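Local coordinates for Lin1840 protein (Listeria innocua serovar 6a, PDB 4ZOE), which probably hydrolyses terminal, non-reducing beta-D-glucosyl residues with release of beta-D-glucose, as a family 3 glycosidase involved in beta-1,2-glucan metabolism, at residues I642-Q647 and V676-T681; L504-P509 and L522-F527. The protein carries 1 engineered substitution. One frame throughout, in Å; residues are numbered along the deposited sequence.

How the interactions relate
From the N terminus, the chain first builds the eight-stranded parallel barrel, which neither contact joins. Interaction 2 comes next, in the C-terminal glycosyl hydrolase family 3 domain. It pairs strand 500-505 with strand 521-524 and closes a short loop of 12 residues that holds helix 513-516. That loop is complete before interaction 1 opens, so the two follow in series and neither nest nor cross. Interaction 1 closes a loop of 28 residues in the fibronectin type III-like domain. It joins strands 638-648 and 673-680, which belong to two different sheets. The centres of interactions 1 and 2 are 28 Å apart; the nearest atoms of interactions 1 and 2 are about 14 Å apart and do not touch.

Interaction 1: residues I642-Q647 and V676-T681; sequences IQVYLQ and VTFELT
Val676 meets Ile642 tip to tip, with Val676 CG2 3.6 Å from Ile642 CD1. Ile642 turns its other branch, CG2, to the next inward-facing residue, Phe678. This methyl sits at the ring edge, near its plane, with Ile642 CG2 3.7 Å from Phe678 CE2. Phe678 also takes a methyl over one face. Val644 CG2 lies 4.0 Å from the centroid of the Phe678 ring and 28° off the normal, a CH-pi contact. The two methyls of Val644 divide the work: with CG1 anti to the backbone N (chi1 -172°), CG2 serves the ring and CG1 serves Leu680. The arrangement is that of a beta sandwich, as expected of a fibronectin type III-like domain. Strands 638-648 and 673-680 belong to facing sheets. The axes of their pieces 642-647 and 676-680 come within 9.7 Å and run at 24° to each other, so side chains alone bridge the gap. Val628 of strand 624-632 and Ala662 of strand 659-668 also touch Phe678. At Leu680, CD1 does the touching, 4.0 Å from Val644 CG1 and 3.9 Å from Leu646 CG. The side chains of Leu646 and Leu680 lie alongside each other, pointing opposite ways, and Val703 and Phe685 touch Leu646 as well.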
loop_
_atom_site.group_PDB
_atom_site.type_symbol
_atom_site.label_atom_id
_atom_site.label_comp_id
_atom_site.label_asym_id
_atom_site.label_seq_id
_atom_site.Cartn_x
_atom_site.Cartn_y
_atom_site.Cartn_z
ATOM N N ILE A 642 28.895 8.010 9.068
ATOM C CA ILE A 642 29.121 6.635 9.359
ATOM C C ILE A 642 27.777 6.092 9.824
ATOM O O ILE A 642 27.147 6.681 10.657
ATOM C CB ILE A 642 30.213 6.453 10.457
ATOM C CG1 ILE A 642 31.526 7.095 9.975
ATOM C CG2 ILE A 642 30.380 5.042 10.811
ATOM C CD1 ILE A 642 32.628 7.097 11.068
ATOM N N GLN A 643 27.349 4.987 9.229
ATOM C CA GLN A 643 26.083 4.283 9.603
ATOM C C GLN A 643 26.309 2.899 10.072
ATOM O O GLN A 643 27.115 2.125 9.487
ATOM C CB GLN A 643 25.144 4.266 8.376
ATOM C CG GLN A 643 24.886 5.687 7.854
ATOM C CD GLN A 643 24.593 5.761 6.365
ATOM O OE1 GLN A 643 23.756 5.002 5.847
ATOM N NE2 GLN A 643 25.236 6.693 5.680
ATOM N N VAL A 644 25.576 2.532 11.124
ATOM C CA VAL A 644 25.647 1.166 11.601
ATOM C C VAL A 644 24.241 0.584 11.584
ATOM O O VAL A 644 23.347 1.103 12.217
ATOM C CB VAL A 644 26.254 1.066 13.028
ATOM C CG1 VAL A 644 26.471 -0.343 13.382
ATOM C CG2 VAL A 644 27.586 1.833 13.136
ATOM N N TYR A 645 24.112 -0.579 10.922
ATOM C CA TYR A 645 22.880 -1.319 10.837
ATOM C C TYR A 645 22.981 -2.677 11.505
ATOM O O TYR A 645 24.064 -3.263 11.610
ATOM C CB TYR A 645 22.502 -1.502 9.357
ATOM C CG TYR A 645 22.358 -0.253 8.540
ATOM C CD1 TYR A 645 23.448 0.387 8.012
ATOM C CD2 TYR A 645 21.100 0.236 8.240
ATOM C CE1 TYR A 645 23.327 1.514 7.234
ATOM C CE2 TYR A 645 20.928 1.399 7.512
ATOM C CZ TYR A 645 22.050 2.046 7.008
ATOM O OH TYR A 645 21.927 3.124 6.228
ATOM N N LEU A 646 21.852 -3.172 11.975
ATOM C CA LEU A 646 21.742 -4.488 12.534
ATOM C C LEU A 646 20.662 -5.297 11.765
ATOM O O LEU A 646 19.654 -4.734 11.311
ATOM C CB LEU A 646 21.264 -4.400 13.957
ATOM C CG LEU A 646 22.221 -4.481 15.134
ATOM C CD1 LEU A 646 21.427 -4.903 16.394
ATOM C CD2 LEU A 646 23.439 -5.359 14.904
ATOM N N GLN A 647 20.886 -6.588 11.605
ATOM C CA GLN A 647 19.952 -7.529 11.100
ATOM C C GLN A 647 19.803 -8.697 12.069
ATOM O O GLN A 647 20.805 -9.200 12.595
ATOM C CB GLN A 647 20.456 -8.120 9.782
ATOM C CG GLN A 647 19.484 -9.131 9.191
ATOM C CD GLN A 647 20.007 -9.825 7.921
ATOM O OE1 GLN A 647 21.185 -9.735 7.551
ATOM N NE2 GLN A 647 19.104 -10.520 7.252
ATOM N N VAL A 676 35.556 6.751 16.153
ATOM C CA VAL A 676 34.291 7.042 16.856
ATOM C C VAL A 676 33.832 5.729 17.357
ATOM O O VAL A 676 34.154 4.677 16.778
ATOM C CB VAL A 676 33.145 7.697 15.994
ATOM C CG1 VAL A 676 33.396 9.161 15.790
ATOM C CG2 VAL A 676 32.978 7.028 14.669
ATOM N N THR A 677 33.037 5.781 18.387
ATOM C CA THR A 677 32.536 4.558 18.992
ATOM C C THR A 677 31.040 4.610 19.045
ATOM O O THR A 677 30.465 5.656 19.220
ATOM C CB THR A 677 33.030 4.416 20.439
ATOM O OG1 THR A 677 32.645 5.606 21.142
ATOM C CG2 THR A 677 34.484 4.312 20.471
ATOM N N PHE A 678 30.415 3.462 18.965
ATOM C CA PHE A 678 28.968 3.388 18.990
ATOM C C PHE A 678 28.599 2.302 20.001
ATOM O O PHE A 678 29.206 1.253 20.014
ATOM C CB PHE A 678 28.403 2.984 17.604
ATOM C CG PHE A 678 28.681 3.942 16.469
ATOM C CD1 PHE A 678 28.025 5.145 16.368
ATOM C CD2 PHE A 678 29.630 3.638 15.496
ATOM C CE1 PHE A 678 28.295 5.990 15.293
ATOM C CE2 PHE A 678 29.886 4.460 14.415
ATOM C CZ PHE A 678 29.226 5.665 14.326
ATOM N N GLU A 679 27.590 2.523 20.830
ATOM C CA GLU A 679 27.034 1.448 21.690
ATOM C C GLU A 679 25.658 0.993 21.154
ATOM O O GLU A 679 24.686 1.746 21.171
ATOM C CB GLU A 679 26.852 1.915 23.137
ATOM C CG GLU A 679 26.416 0.800 24.084
ATOM C CD GLU A 679 26.248 1.250 25.490
ATOM O OE1 GLU A 679 25.783 0.456 26.346
ATOM O OE2 GLU A 679 26.580 2.412 25.753
ATOM N N LEU A 680 25.575 -0.230 20.654
ATOM C CA LEU A 680 24.261 -0.782 20.315
ATOM C C LEU A 680 23.838 -1.574 21.569
ATOM O O LEU A 680 24.414 -2.653 21.862
ATOM C CB LEU A 680 24.351 -1.676 19.081
ATOM C CG LEU A 680 25.014 -1.014 17.854
ATOM C CD1 LEU A 680 24.768 -1.864 16.626
ATOM C CD2 LEU A 680 24.476 0.315 17.562
ATOM N N THR A 681 22.908 -0.988 22.323
ATOM C CA THR A 681 22.360 -1.620 23.486
ATOM C C THR A 681 21.526 -2.794 23.089
ATOM O O THR A 681 21.108 -2.956 21.937
ATOM C CB THR A 681 21.556 -0.700 24.405
ATOM O OG1 THR A 681 20.375 -0.283 23.744
ATOM C CG2 THR A 681 22.349 0.518 24.839
#

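Interaction 2: residues L504-P509 and L522-F527; sequences LFNGRP and LLELWF
The Phe527 ring has the backbone N of Asn506 over one face, and Leu525 CB lies over a face of the Phe505 ring, 4.1 Å from its centroid. At the edge of the Trp526 indole, in plane, lie the backbone N atoms of Arg508 and Pro509; one face carries Glu524 CG, towards the rim. The Asn506 amide and Glu524 carboxylate meet nearly coplanar, their planes 28° apart. Asn506 ND2 donates to the syn side of Glu524 OE2 (2.9 Å), slightly out of the carboxylate plane, and also to Arg508 O (2.8 Å). Both acceptors lie in the amide plane, consistent with this orientation of the amide. A bend at chi2 (64°) curls Glu524 back, and Glu524 OE1 accepts Trp526 N (2.9 Å) on the anti side, clearly out of the carboxylate plane. Leu504 and Glu524 form a parallel bridge, with Leu504 N bonded to Leu523 O (2.8 Å) and Leu525 N to Leu504 O (2.9 Å). The strands belong to the beta-alpha-beta unit around helix 513-516. Helix 532-541 packs on Phe505 and Leu525, helix 103-108 meets Trp526, and strand 376-380 flanks strand 521-524.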
loop_
_atom_site.group_PDB
_atom_site.type_symbol
_atom_site.label_atom_id
_atom_site.label_comp_id
_atom_site.label_asym_id
_atom_site.label_seq_id
_atom_site.Cartn_x
_atom_site.Cartn_y
_atom_site.Cartn_z
ATOM N N LEU A 504 18.315 20.522 -8.172
ATOM C CA LEU A 504 16.888 20.157 -8.025
ATOM C C LEU A 504 16.295 20.636 -6.677
ATOM O O LEU A 504 16.889 20.377 -5.626
ATOM C CB LEU A 504 16.764 18.641 -8.115
ATOM C CG LEU A 504 15.364 18.068 -8.017
ATOM C CD1 LEU A 504 14.609 18.400 -9.295
ATOM C CD2 LEU A 504 15.429 16.590 -7.803
ATOM N N PHE A 505 15.200 21.387 -6.744
ATOM C CA PHE A 505 14.472 21.853 -5.582
ATOM C C PHE A 505 13.095 21.217 -5.538
ATOM O O PHE A 505 12.322 21.325 -6.488
ATOM C CB PHE A 505 14.355 23.381 -5.663
ATOM C CG PHE A 505 15.678 24.065 -5.679
ATOM C CD1 PHE A 505 16.406 24.170 -6.853
ATOM C CD2 PHE A 505 16.172 24.604 -4.497
ATOM C CE1 PHE A 505 17.631 24.781 -6.841
ATOM C CE2 PHE A 505 17.377 25.241 -4.486
ATOM C CZ PHE A 505 18.087 25.324 -5.643
ATOM N N ASN A 506 12.733 20.654 -4.382
ATOM C CA ASN A 506 11.568 19.857 -4.261
ATOM C C ASN A 506 11.333 19.427 -2.831
ATOM O O ASN A 506 12.228 19.477 -2.005
ATOM C CB ASN A 506 11.769 18.561 -5.103
ATOM C CG ASN A 506 13.015 17.868 -4.840
ATOM O OD1 ASN A 506 14.088 18.456 -4.990
ATOM N ND2 ASN A 506 12.950 16.512 -4.540
ATOM N N GLY A 507 10.115 18.933 -2.582
ATOM C CA GLY A 507 9.693 18.494 -1.282
ATOM C C GLY A 507 9.453 17.015 -1.082
ATOM O O GLY A 507 8.952 16.621 -0.029
ATOM N N ARG A 508 9.736 16.214 -2.094
ATOM C CA ARG A 508 9.479 14.770 -2.031
ATOM C C ARG A 508 10.471 14.127 -2.945
ATOM O O ARG A 508 10.896 14.770 -3.881
ATOM C CB ARG A 508 8.072 14.426 -2.555
ATOM C CG ARG A 508 7.749 15.056 -3.947
ATOM C CD ARG A 508 6.701 14.357 -4.750
ATOM N NE ARG A 508 5.403 14.345 -4.085
ATOM C CZ ARG A 508 4.616 15.383 -3.956
ATOM N NH1 ARG A 508 4.879 16.513 -4.583
ATOM N NH2 ARG A 508 3.439 15.212 -3.376
ATOM N N PRO A 509 10.781 12.861 -2.706
ATOM C CA PRO A 509 11.360 12.015 -3.742
ATOM C C PRO A 509 10.622 12.162 -5.039
ATOM O O PRO A 509 9.408 12.147 -5.032
ATOM C CB PRO A 509 11.292 10.661 -3.133
ATOM C CG PRO A 509 11.271 10.873 -1.592
ATOM C CD PRO A 509 10.458 12.115 -1.470
ATOM N N LEU A 522 24.227 15.979 -10.397
ATOM C CA LEU A 522 22.874 16.155 -9.834
ATOM C C LEU A 522 22.960 16.448 -8.346
ATOM O O LEU A 522 23.400 15.627 -7.638
ATOM C CB LEU A 522 21.982 14.894 -10.180
ATOM C CG LEU A 522 20.590 14.843 -9.524
ATOM C CD1 LEU A 522 19.671 15.937 -10.091
ATOM C CD2 LEU A 522 19.975 13.478 -9.765
ATOM N N LEU A 523 22.500 17.601 -7.916
ATOM C CA LEU A 523 22.521 18.076 -6.529
ATOM C C LEU A 523 21.058 18.338 -6.107
ATOM O O LEU A 523 20.294 19.125 -6.697
ATOM C CB LEU A 523 23.389 19.350 -6.374
ATOM C CG LEU A 523 23.604 19.932 -4.958
ATOM C CD1 LEU A 523 24.330 18.933 -4.083
ATOM C CD2 LEU A 523 24.382 21.266 -5.117
ATOM N N GLU A 524 20.679 17.580 -5.103
ATOM C CA GLU A 524 19.370 17.632 -4.490
ATOM C C GLU A 524 19.435 18.648 -3.332
ATOM O O GLU A 524 19.995 18.354 -2.291
ATOM C CB GLU A 524 18.989 16.237 -3.919
ATOM C CG GLU A 524 17.752 16.197 -3.034
ATOM C CD GLU A 524 16.472 16.573 -3.766
ATOM O OE1 GLU A 524 16.257 17.800 -3.956
ATOM O OE2 GLU A 524 15.666 15.656 -4.121
ATOM N N LEU A 525 18.851 19.794 -3.548
ATOM C CA LEU A 525 18.831 20.833 -2.523
ATOM C C LEU A 525 17.582 20.848 -1.690
ATOM O O LEU A 525 17.503 21.625 -0.688
ATOM C CB LEU A 525 18.930 22.144 -3.218
ATOM C CG LEU A 525 20.209 22.770 -3.733
ATOM C CD1 LEU A 525 21.379 22.745 -2.759
ATOM C CD2 LEU A 525 20.580 22.412 -5.136
ATOM N N TRP A 526 16.627 19.983 -2.052
ATOM C CA TRP A 526 15.284 20.007 -1.435
ATOM C C TRP A 526 14.764 21.495 -1.452
ATOM O O TRP A 526 14.844 22.244 -2.483
ATOM C CB TRP A 526 15.374 19.400 -0.014
ATOM C CG TRP A 526 15.854 18.016 0.026
ATOM C CD1 TRP A 526 17.011 17.579 0.512
ATOM C CD2 TRP A 526 15.094 16.863 -0.303
ATOM N NE1 TRP A 526 17.074 16.207 0.435
ATOM C CE2 TRP A 526 15.874 15.752 -0.031
ATOM C CE3 TRP A 526 13.772 16.658 -0.769
ATOM C CZ2 TRP A 526 15.434 14.454 -0.276
ATOM C CZ3 TRP A 526 13.336 15.347 -0.963
ATOM C CH2 TRP A 526 14.158 14.284 -0.724
ATOM N N PHE A 527 14.215 21.965 -0.365
ATOM C CA PHE A 527 13.986 23.407 -0.254
ATOM C C PHE A 527 14.850 23.918 0.929
ATOM O O PHE A 527 14.581 23.589 2.102
ATOM C CB PHE A 527 12.516 23.720 -0.068
ATOM C CG PHE A 527 11.646 23.441 -1.272
ATOM C CD1 PHE A 527 11.873 24.056 -2.480
ATOM C CD2 PHE A 527 10.529 22.638 -1.144
ATOM C CE1 PHE A 527 11.029 23.848 -3.574
ATOM C CE2 PHE A 527 9.692 22.426 -2.219
ATOM C CZ PHE A 527 9.913 23.073 -3.417
#